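Local coordinates for protein terminal oxygenase component of carbazole 1,9a-dioxygenase (Nocardioides aromaticivorans, PDB 3GCF) that probably dioxygenates carbazole as the oxygenase component of its system, taking electrons from a ferredoxin at a Rieske [2Fe-2S] cluster for oxygen activation at a mononuclear iron, at residues W35-F40 and V138-I143; V52-E57 and F289-S294; D154-F159 and P271-V276. All blocks are in the same frame, centred on the assembly; numbering follows the deposited sequence.

Interaction 1: residues W35-F40 and V138-I143; sequences WHPAAF and VVFVFI
Trp35 and Phe142 meet in a T-shaped pair that fixes one end of this antiparallel strand pairing. The edge of the phenyl ring is turned to a face of the indole: the planes stand at 69° and Phe142 CD1 comes within 3.6 Å of Trp35 NE1. Phe142 CB rests over the same indole, 3.8 Å from the centroid of its six-membered ring and almost on the ring normal, a CH-pi contact. With CG beside its own backbone N (chi1 -72°), Trp35 leans across the neighbouring strand, where its CE3 comes within 3.5 Å of Phe142 N. The NE1 end of the indole is bonded to His149 O.

Further along the same face, Pro37 lies obliquely against the Phe140 ring, while Val138 CG1 touches Pro37 CB at 3.7 Å. Phe40 and Val138 then run side by side. Ala38, its CB directed at the partner strand, meets Val141 CG2 at 3.7 Å. Here the strand has a classic beta bulge, Ala38 and Ala39 both standing opposite Val139. Pairing continues through it, with Ala38 N bonded to Val139 O at 2.7 Å and Val139 N to Ala39 O at 2.8 Å; His36 and Val141 bond reciprocally before it.

In the antiparallel sheet of the Rieske domain, strand 34-40 is outermost within the chain and strand 138-143 separates it from strand 129-135. Met54 of strand 49-54 packs on His36, Ala38 and Val141, and Phe289 of strand 285-292 packs on Pro37 and Phe140.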
loop_
_atom_site.group_PDB
_atom_site.type_symbol
_atom_site.label_atom_id
_atom_site.label_comp_id
_atom_site.label_asym_id
_atom_site.label_seq_id
_atom_site.Cartn_x
_atom_site.Cartn_y
_atom_site.Cartn_z
ATOM N N TRP A 35 -29.216 13.003 -7.532
ATOM C CA TRP A 35 -29.421 11.583 -7.750
ATOM C C TRP A 35 -28.165 11.087 -8.470
ATOM O O TRP A 35 -27.580 11.815 -9.280
ATOM C CB TRP A 35 -30.629 11.333 -8.650
ATOM C CG TRP A 35 -31.958 11.580 -8.015
ATOM C CD1 TRP A 35 -32.702 12.724 -8.078
ATOM C CD2 TRP A 35 -32.722 10.646 -7.245
ATOM N NE1 TRP A 35 -33.887 12.557 -7.400
ATOM C CE2 TRP A 35 -33.924 11.291 -6.876
ATOM C CE3 TRP A 35 -32.506 9.321 -6.830
ATOM C CZ2 TRP A 35 -34.912 10.656 -6.109
ATOM C CZ3 TRP A 35 -33.490 8.690 -6.066
ATOM C CH2 TRP A 35 -34.679 9.361 -5.716
ATOM N N HIS A 36 -27.753 9.860 -8.167
ATOM C CA HIS A 36 -26.584 9.245 -8.795
ATOM C C HIS A 36 -26.890 7.766 -9.012
ATOM O O HIS A 36 -27.532 7.138 -8.177
ATOM C CB HIS A 36 -25.350 9.352 -7.887
ATOM C CG HIS A 36 -24.785 10.733 -7.779
ATOM N ND1 HIS A 36 -24.049 11.318 -8.787
ATOM C CD2 HIS A 36 -24.832 11.639 -6.772
ATOM C CE1 HIS A 36 -23.667 12.525 -8.406
ATOM N NE2 HIS A 36 -24.129 12.745 -7.188
ATOM N N PRO A 37 -26.450 7.193 -10.143
ATOM C CA PRO A 37 -26.720 5.771 -10.375
ATOM C C PRO A 37 -25.865 4.922 -9.436
ATOM O O PRO A 37 -24.728 5.281 -9.128
ATOM C CB PRO A 37 -26.336 5.581 -11.841
ATOM C CG PRO A 37 -25.250 6.606 -12.042
ATOM C CD PRO A 37 -25.806 7.807 -11.317
ATOM N N ALA A 38 -26.413 3.800 -8.983
ATOM C CA ALA A 38 -25.694 2.909 -8.078
ATOM C C ALA A 38 -25.441 1.556 -8.729
ATOM O O ALA A 38 -24.402 0.934 -8.523
ATOM C CB ALA A 38 -26.497 2.712 -6.791
ATOM N N ALA A 39 -26.401 1.106 -9.522
ATOM C CA ALA A 39 -26.295 -0.190 -10.162
ATOM C C ALA A 39 -27.395 -0.320 -11.192
ATOM O O ALA A 39 -28.193 0.597 -11.383
ATOM C CB ALA A 39 -26.447 -1.285 -9.111
ATOM N N PHE A 40 -27.434 -1.468 -11.856
ATOM C CA PHE A 40 -28.470 -1.733 -12.836
ATOM C C PHE A 40 -29.534 -2.570 -12.149
ATOM O O PHE A 40 -29.224 -3.432 -11.324
ATOM C CB PHE A 40 -27.879 -2.456 -14.041
ATOM C CG PHE A 40 -27.021 -1.573 -14.887
ATOM C CD1 PHE A 40 -27.598 -0.705 -15.810
ATOM C CD2 PHE A 40 -25.641 -1.538 -14.702
ATOM C CE1 PHE A 40 -26.814 0.192 -16.534
ATOM C CE2 PHE A 40 -24.848 -0.644 -15.421
ATOM C CZ PHE A 40 -25.435 0.223 -16.336
ATOM N N VAL A 138 -31.994 1.486 -14.591
ATOM C CA VAL A 138 -30.913 1.952 -13.734
ATOM C C VAL A 138 -31.388 2.315 -12.337
ATOM O O VAL A 138 -32.389 3.008 -12.166
ATOM C CB VAL A 138 -30.197 3.180 -14.340
ATOM C CG1 VAL A 138 -29.062 3.615 -13.434
ATOM C CG2 VAL A 138 -29.659 2.835 -15.721
ATOM N N VAL A 139 -30.657 1.834 -11.337
ATOM C CA VAL A 139 -30.979 2.111 -9.948
ATOM C C VAL A 139 -30.312 3.404 -9.509
ATOM O O VAL A 139 -29.087 3.472 -9.413
ATOM C CB VAL A 139 -30.488 0.980 -9.022
ATOM C CG1 VAL A 139 -30.739 1.360 -7.563
ATOM C CG2 VAL A 139 -31.198 -0.326 -9.371
ATOM N N PHE A 140 -31.119 4.429 -9.249
ATOM C CA PHE A 140 -30.602 5.718 -8.805
ATOM C C PHE A 140 -30.824 5.856 -7.306
ATOM O O PHE A 140 -31.834 5.391 -6.772
ATOM C CB PHE A 140 -31.308 6.861 -9.541
ATOM C CG PHE A 140 -30.982 6.931 -11.009
ATOM C CD1 PHE A 140 -29.817 7.553 -11.447
ATOM C CD2 PHE A 140 -31.825 6.346 -11.951
ATOM C CE1 PHE A 140 -29.494 7.592 -12.804
ATOM C CE2 PHE A 140 -31.510 6.378 -13.315
ATOM C CZ PHE A 140 -30.341 7.002 -13.742
ATOM N N VAL A 141 -29.868 6.486 -6.634
ATOM C CA VAL A 141 -29.937 6.702 -5.197
ATOM C C VAL A 141 -29.711 8.186 -4.932
ATOM O O VAL A 141 -28.829 8.801 -5.534
ATOM C CB VAL A 141 -28.838 5.900 -4.461
ATOM C CG1 VAL A 141 -28.911 6.168 -2.968
ATOM C CG2 VAL A 141 -28.995 4.414 -4.744
ATOM N N PHE A 142 -30.503 8.769 -4.038
ATOM C CA PHE A 142 -30.342 10.179 -3.733
ATOM C C PHE A 142 -29.369 10.343 -2.570
ATOM O O PHE A 142 -29.642 9.903 -1.454
ATOM C CB PHE A 142 -31.689 10.813 -3.382
ATOM C CG PHE A 142 -31.653 12.315 -3.347
ATOM C CD1 PHE A 142 -31.694 13.051 -4.529
ATOM C CD2 PHE A 142 -31.526 12.994 -2.140
ATOM C CE1 PHE A 142 -31.607 14.443 -4.513
ATOM C CE2 PHE A 142 -31.437 14.388 -2.110
ATOM C CZ PHE A 142 -31.477 15.114 -3.303
ATOM N N ILE A 143 -28.228 10.969 -2.843
ATOM C CA ILE A 143 -27.205 11.190 -1.827
ATOM C C ILE A 143 -27.256 12.645 -1.363
ATOM O O ILE A 143 -27.224 13.561 -2.183
ATOM C CB ILE A 143 -25.786 10.918 -2.390
ATOM C CG1 ILE A 143 -25.737 9.546 -3.074
ATOM C CG2 ILE A 143 -24.761 10.991 -1.269
ATOM C CD1 ILE A 143 -25.960 8.375 -2.145
#

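Interaction 2: residues V52-E57 and F289-S294; sequences VTMLGE and FYVPIS
Strands 52-54 and 289-292 run nearly perpendicular, 88° between their directions, and the two segments touch at the turn after strand 49-54. Residues Met54 to Glu57 form a type I' beta turn whose outward N-H groups are taken by the other segment: Leu55 N bonds to Pro292 O at 2.7 Å, and Gly56 N to Ile293 O at 3.1 Å. Both donors sit above the carbonyl planes, each 43° out. The positive phi at Gly56 suits glycine. A water also lies between the two segments, within hydrogen-bonding distance of Thr53 O (2.8 Å) and Pro292 O (3.2 Å), probably donating, though not necessarily to both at once.

The side chains fill in around these bonds. Leu55 lies alongside the Pro292 ring, pointing the same way, and its CD1 reaches Val291 CG1 at 3.8 Å. On the Thr53 side, the methyl CG2, anti to the backbone N with OG1 beside that N (chi1 -61°), meets Ile293 CG2 at 3.9 Å, the two side chains crossing at about a right angle.

The contact joins the Rieske domain to the catalytic domain. Strand 49-54 pairs with 57-64 across the turn, Leu55 O accepts a bond from Arg381, and strand 285-292 is paired with 298-307, whose Phe301 packs on Val291.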
loop_
_atom_site.group_PDB
_atom_site.type_symbol
_atom_site.label_atom_id
_atom_site.label_comp_id
_atom_site.label_asym_id
_atom_site.label_seq_id
_atom_site.Cartn_x
_atom_site.Cartn_y
_atom_site.Cartn_z
ATOM N N VAL A 52 -22.466 -1.124 -2.698
ATOM C CA VAL A 52 -21.870 -0.065 -3.495
ATOM C C VAL A 52 -21.330 1.029 -2.580
ATOM O O VAL A 52 -21.728 1.139 -1.419
ATOM C CB VAL A 52 -22.897 0.574 -4.482
ATOM C CG1 VAL A 52 -23.497 -0.494 -5.386
ATOM C CG2 VAL A 52 -23.987 1.305 -3.707
ATOM N N THR A 53 -20.407 1.822 -3.107
ATOM C CA THR A 53 -19.828 2.928 -2.362
ATOM C C THR A 53 -20.062 4.146 -3.233
ATOM O O THR A 53 -19.623 4.189 -4.385
ATOM C CB THR A 53 -18.313 2.730 -2.127
ATOM O OG1 THR A 53 -18.105 1.535 -1.368
ATOM C CG2 THR A 53 -17.732 3.904 -1.348
ATOM N N MET A 54 -20.765 5.130 -2.690
ATOM C CA MET A 54 -21.071 6.332 -3.446
ATOM C C MET A 54 -20.707 7.577 -2.663
ATOM O O MET A 54 -21.143 7.750 -1.526
ATOM C CB MET A 54 -22.562 6.360 -3.787
ATOM C CG MET A 54 -23.027 5.176 -4.622
ATOM S SD MET A 54 -24.824 5.092 -4.769
ATOM C CE MET A 54 -25.146 6.553 -5.783
ATOM N N LEU A 55 -19.904 8.439 -3.279
ATOM C CA LEU A 55 -19.484 9.676 -2.647
ATOM C C LEU A 55 -18.998 9.442 -1.218
ATOM O O LEU A 55 -19.366 10.174 -0.298
ATOM C CB LEU A 55 -20.638 10.689 -2.661
ATOM C CG LEU A 55 -21.036 11.265 -4.030
ATOM C CD1 LEU A 55 -21.805 10.238 -4.847
ATOM C CD2 LEU A 55 -21.888 12.503 -3.823
ATOM N N GLY A 56 -18.172 8.413 -1.047
ATOM C CA GLY A 56 -17.621 8.084 0.257
ATOM C C GLY A 56 -18.518 7.251 1.163
ATOM O O GLY A 56 -18.066 6.756 2.193
ATOM N N GLU A 57 -19.784 7.089 0.793
ATOM C CA GLU A 57 -20.714 6.318 1.617
ATOM C C GLU A 57 -20.906 4.881 1.154
ATOM O O GLU A 57 -21.145 4.627 -0.025
ATOM C CB GLU A 57 -22.085 7.003 1.659
ATOM C CG GLU A 57 -22.081 8.385 2.286
ATOM C CD GLU A 57 -23.480 8.956 2.419
ATOM O OE1 GLU A 57 -24.270 8.413 3.218
ATOM O OE2 GLU A 57 -23.794 9.943 1.723
ATOM N N PHE A 289 -21.849 8.188 -16.741
ATOM C CA PHE A 289 -21.900 8.738 -15.391
ATOM C C PHE A 289 -20.538 8.452 -14.770
ATOM O O PHE A 289 -19.886 7.463 -15.115
ATOM C CB PHE A 289 -22.990 8.063 -14.552
ATOM C CG PHE A 289 -24.378 8.206 -15.113
ATOM C CD1 PHE A 289 -24.777 7.472 -16.225
ATOM C CD2 PHE A 289 -25.300 9.053 -14.508
ATOM C CE1 PHE A 289 -26.078 7.576 -16.722
ATOM C CE2 PHE A 289 -26.603 9.164 -14.998
ATOM C CZ PHE A 289 -26.992 8.425 -16.104
ATOM N N TYR A 290 -20.108 9.317 -13.860
ATOM C CA TYR A 290 -18.816 9.151 -13.212
ATOM C C TYR A 290 -19.020 9.408 -11.725
ATOM O O TYR A 290 -18.585 10.419 -11.190
ATOM C CB TYR A 290 -17.810 10.146 -13.808
ATOM C CG TYR A 290 -17.908 10.291 -15.324
ATOM C CD1 TYR A 290 -18.862 11.126 -15.901
ATOM C CD2 TYR A 290 -17.050 9.588 -16.175
ATOM C CE1 TYR A 290 -18.962 11.268 -17.291
ATOM C CE2 TYR A 290 -17.140 9.717 -17.568
ATOM C CZ TYR A 290 -18.100 10.564 -18.118
ATOM O OH TYR A 290 -18.188 10.723 -19.487
ATOM N N VAL A 291 -19.693 8.473 -11.066
ATOM C CA VAL A 291 -20.010 8.601 -9.652
ATOM C C VAL A 291 -18.803 8.388 -8.755
ATOM O O VAL A 291 -18.159 7.344 -8.795
ATOM C CB VAL A 291 -21.127 7.612 -9.257
ATOM C CG1 VAL A 291 -21.659 7.943 -7.861
ATOM C CG2 VAL A 291 -22.252 7.671 -10.289
ATOM N N PRO A 292 -18.477 9.385 -7.927
ATOM C CA PRO A 292 -17.327 9.259 -7.030
ATOM C C PRO A 292 -17.487 8.067 -6.082
ATOM O O PRO A 292 -18.576 7.814 -5.569
ATOM C CB PRO A 292 -17.330 10.587 -6.262
ATOM C CG PRO A 292 -18.081 11.524 -7.162
ATOM C CD PRO A 292 -19.179 10.661 -7.706
ATOM N N ILE A 293 -16.403 7.326 -5.883
ATOM C CA ILE A 293 -16.403 6.199 -4.962
ATOM C C ILE A 293 -15.666 6.749 -3.747
ATOM O O ILE A 293 -16.173 6.722 -2.627
ATOM C CB ILE A 293 -15.643 4.995 -5.538
ATOM C CG1 ILE A 293 -16.467 4.362 -6.665
ATOM C CG2 ILE A 293 -15.353 3.978 -4.435
ATOM C CD1 ILE A 293 -15.741 3.286 -7.442
ATOM N N SER A 294 -14.474 7.275 -3.999
ATOM C CA SER A 294 -13.647 7.881 -2.967
ATOM C C SER A 294 -13.046 9.135 -3.595
ATOM O O SER A 294 -13.493 9.584 -4.650
ATOM C CB SER A 294 -12.532 6.928 -2.534
ATOM O OG SER A 294 -11.637 6.678 -3.604
HETATM O O HOH W 1 -19.910 5.223 -6.952
#

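Interaction 3: residues D154-F159 and P271-V276; sequences DLPPGF and PGVLKV
Lys275 leaves its strand fully extended, CG anti to the backbone N (chi1 -178°) and every later torsion extended too, and this straight chain carries NZ across to Pro157 O. The contact lays loop 154-159 against the start of strand 273-277, in the antiparallel sheet of the Bet v 1-like catalytic domain. Pro156 to Phe159 make a type II beta turn, with Pro157 and Gly158 at its corners. Lys275 NZ donates to Pro157 O, in that central peptide, at 2.7 Å and from 35° off the carbonyl plane. The positive phi of Gly158 (95°) itself calls for glycine, and a CB there would clash with Lys275 NZ.

Before the turn the Pro156 ring crosses Val273 at about a right angle. Val273 CG1, anti to its own N, touches Pro156 CG at 3.5 Å, tight for two carbons, while Pro156 CB lies over the aliphatic start of the lysine. With an alanine here instead of Lys275, Pro157 O is likely to lose its charged donor and Pro156 the outer methylenes beside it.

Trp269 of strand 265-269 packs on Pro156 and Pro157. Leu274 points away from the loop, its side chain about 8 Å from the Fe(II) ion. At the N-terminal end of the loop the Asp154 carboxylate is bonded to His34 and His149, and Asp154 CB packs against Pro271 CD at 3.7 Å.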
loop_
_atom_site.group_PDB
_atom_site.type_symbol
_atom_site.label_atom_id
_atom_site.label_comp_id
_atom_site.label_asym_id
_atom_site.label_seq_id
_atom_site.Cartn_x
_atom_site.Cartn_y
_atom_site.Cartn_z
ATOM N N ASP A 154 -31.564 15.665 -12.663
ATOM C CA ASP A 154 -30.167 15.241 -12.621
ATOM C C ASP A 154 -29.780 14.325 -13.773
ATOM O O ASP A 154 -28.815 13.563 -13.675
ATOM C CB ASP A 154 -29.862 14.535 -11.295
ATOM C CG ASP A 154 -29.985 15.458 -10.102
ATOM O OD1 ASP A 154 -29.649 16.655 -10.241
ATOM O OD2 ASP A 154 -30.403 14.986 -9.023
ATOM N N LEU A 155 -30.536 14.403 -14.860
ATOM C CA LEU A 155 -30.276 13.587 -16.040
ATOM C C LEU A 155 -30.293 14.449 -17.294
ATOM O O LEU A 155 -30.977 15.470 -17.347
ATOM C CB LEU A 155 -31.335 12.493 -16.173
ATOM C CG LEU A 155 -31.342 11.400 -15.099
ATOM C CD1 LEU A 155 -32.591 10.524 -15.256
ATOM C CD2 LEU A 155 -30.072 10.561 -15.217
ATOM N N PRO A 156 -29.522 14.058 -18.319
ATOM C CA PRO A 156 -29.493 14.830 -19.563
ATOM C C PRO A 156 -30.861 14.715 -20.229
ATOM O O PRO A 156 -31.569 13.730 -20.030
ATOM C CB PRO A 156 -28.412 14.124 -20.389
ATOM C CG PRO A 156 -27.526 13.494 -19.350
ATOM C CD PRO A 156 -28.521 12.977 -18.347
ATOM N N PRO A 157 -31.259 15.722 -21.016
ATOM C CA PRO A 157 -32.567 15.613 -21.668
ATOM C C PRO A 157 -32.564 14.390 -22.584
ATOM O O PRO A 157 -31.543 14.067 -23.192
ATOM C CB PRO A 157 -32.672 16.917 -22.460
ATOM C CG PRO A 157 -31.852 17.881 -21.648
ATOM C CD PRO A 157 -30.650 17.041 -21.260
ATOM N N GLY A 158 -33.703 13.708 -22.672
ATOM C CA GLY A 158 -33.803 12.540 -23.526
ATOM C C GLY A 158 -33.561 11.202 -22.846
ATOM O O GLY A 158 -33.997 10.168 -23.349
ATOM N N PHE A 159 -32.867 11.203 -21.711
ATOM C CA PHE A 159 -32.584 9.951 -21.012
ATOM C C PHE A 159 -33.855 9.199 -20.615
ATOM O O PHE A 159 -33.936 7.977 -20.758
ATOM C CB PHE A 159 -31.732 10.221 -19.767
ATOM C CG PHE A 159 -31.256 8.967 -19.067
ATOM C CD1 PHE A 159 -32.090 8.279 -18.180
ATOM C CD2 PHE A 159 -29.971 8.468 -19.305
ATOM C CE1 PHE A 159 -31.653 7.113 -17.539
ATOM C CE2 PHE A 159 -29.526 7.304 -18.672
ATOM C CZ PHE A 159 -30.373 6.622 -17.784
ATOM N N PRO A 271 -25.419 16.253 -12.180
ATOM C CA PRO A 271 -24.182 16.430 -11.414
ATOM C C PRO A 271 -22.904 15.992 -12.127
ATOM O O PRO A 271 -21.824 16.014 -11.533
ATOM C CB PRO A 271 -24.449 15.611 -10.158
ATOM C CG PRO A 271 -25.214 14.447 -10.705
ATOM C CD PRO A 271 -26.196 15.111 -11.657
ATOM N N GLY A 272 -23.027 15.599 -13.394
ATOM C CA GLY A 272 -21.870 15.166 -14.164
ATOM C C GLY A 272 -22.205 13.954 -15.013
ATOM O O GLY A 272 -21.676 12.862 -14.792
ATOM N N VAL A 273 -23.085 14.152 -15.991
ATOM C CA VAL A 273 -23.542 13.075 -16.863
ATOM C C VAL A 273 -23.355 13.456 -18.327
ATOM O O VAL A 273 -23.842 14.496 -18.778
ATOM C CB VAL A 273 -25.039 12.770 -16.594
ATOM C CG1 VAL A 273 -25.486 11.527 -17.368
ATOM C CG2 VAL A 273 -25.258 12.580 -15.095
ATOM N N LEU A 274 -22.648 12.605 -19.064
ATOM C CA LEU A 274 -22.375 12.851 -20.473
ATOM C C LEU A 274 -23.453 12.284 -21.389
ATOM O O LEU A 274 -24.135 11.307 -21.052
ATOM C CB LEU A 274 -21.033 12.223 -20.865
ATOM C CG LEU A 274 -20.369 12.693 -22.165
ATOM C CD1 LEU A 274 -19.690 14.025 -21.903
ATOM C CD2 LEU A 274 -19.327 11.674 -22.637
ATOM N N LYS A 275 -23.594 12.910 -22.551
ATOM C CA LYS A 275 -24.537 12.470 -23.566
ATOM C C LYS A 275 -23.851 12.658 -24.923
ATOM O O LYS A 275 -23.525 13.778 -25.311
ATOM C CB LYS A 275 -25.829 13.294 -23.513
ATOM C CG LYS A 275 -26.874 12.841 -24.527
ATOM C CD LYS A 275 -28.105 13.742 -24.552
ATOM C CE LYS A 275 -29.130 13.216 -25.555
ATOM N NZ LYS A 275 -30.358 14.060 -25.611
ATOM N N VAL A 276 -23.616 11.551 -25.621
ATOM C CA VAL A 276 -22.975 11.575 -26.935
ATOM C C VAL A 276 -24.064 11.174 -27.910
ATOM O O VAL A 276 -24.572 10.046 -27.876
ATOM C CB VAL A 276 -21.806 10.582 -26.997
ATOM C CG1 VAL A 276 -20.987 10.810 -28.264
ATOM C CG2 VAL A 276 -20.930 10.755 -25.755
#

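The contacts touch one another: interaction 1 pairs strands of the Rieske sheet, interaction 2 spans the two domains, and interaction 3 packs a loop on the catalytic sheet. Met54 of interaction 2 packs on interaction 1, its SD 3.5 Å from Ala38 CB; their centres are about 10 Å apart. Interactions 1 and 3, centres about 13 Å apart, are tied by a probable hydrogen bond from Trp35 N to Asp154 OD2 (2.8 Å). Interactions 2 and 3, about 17 Å between centres, meet through neighbouring strands 285-292 and 273-277, Phe289 CE2 lying 3.5 Å from Val273 CG1. Only interaction 3 approaches the mononuclear iron, the Leu274 side chain being about 7 Å from that of its ligand His189.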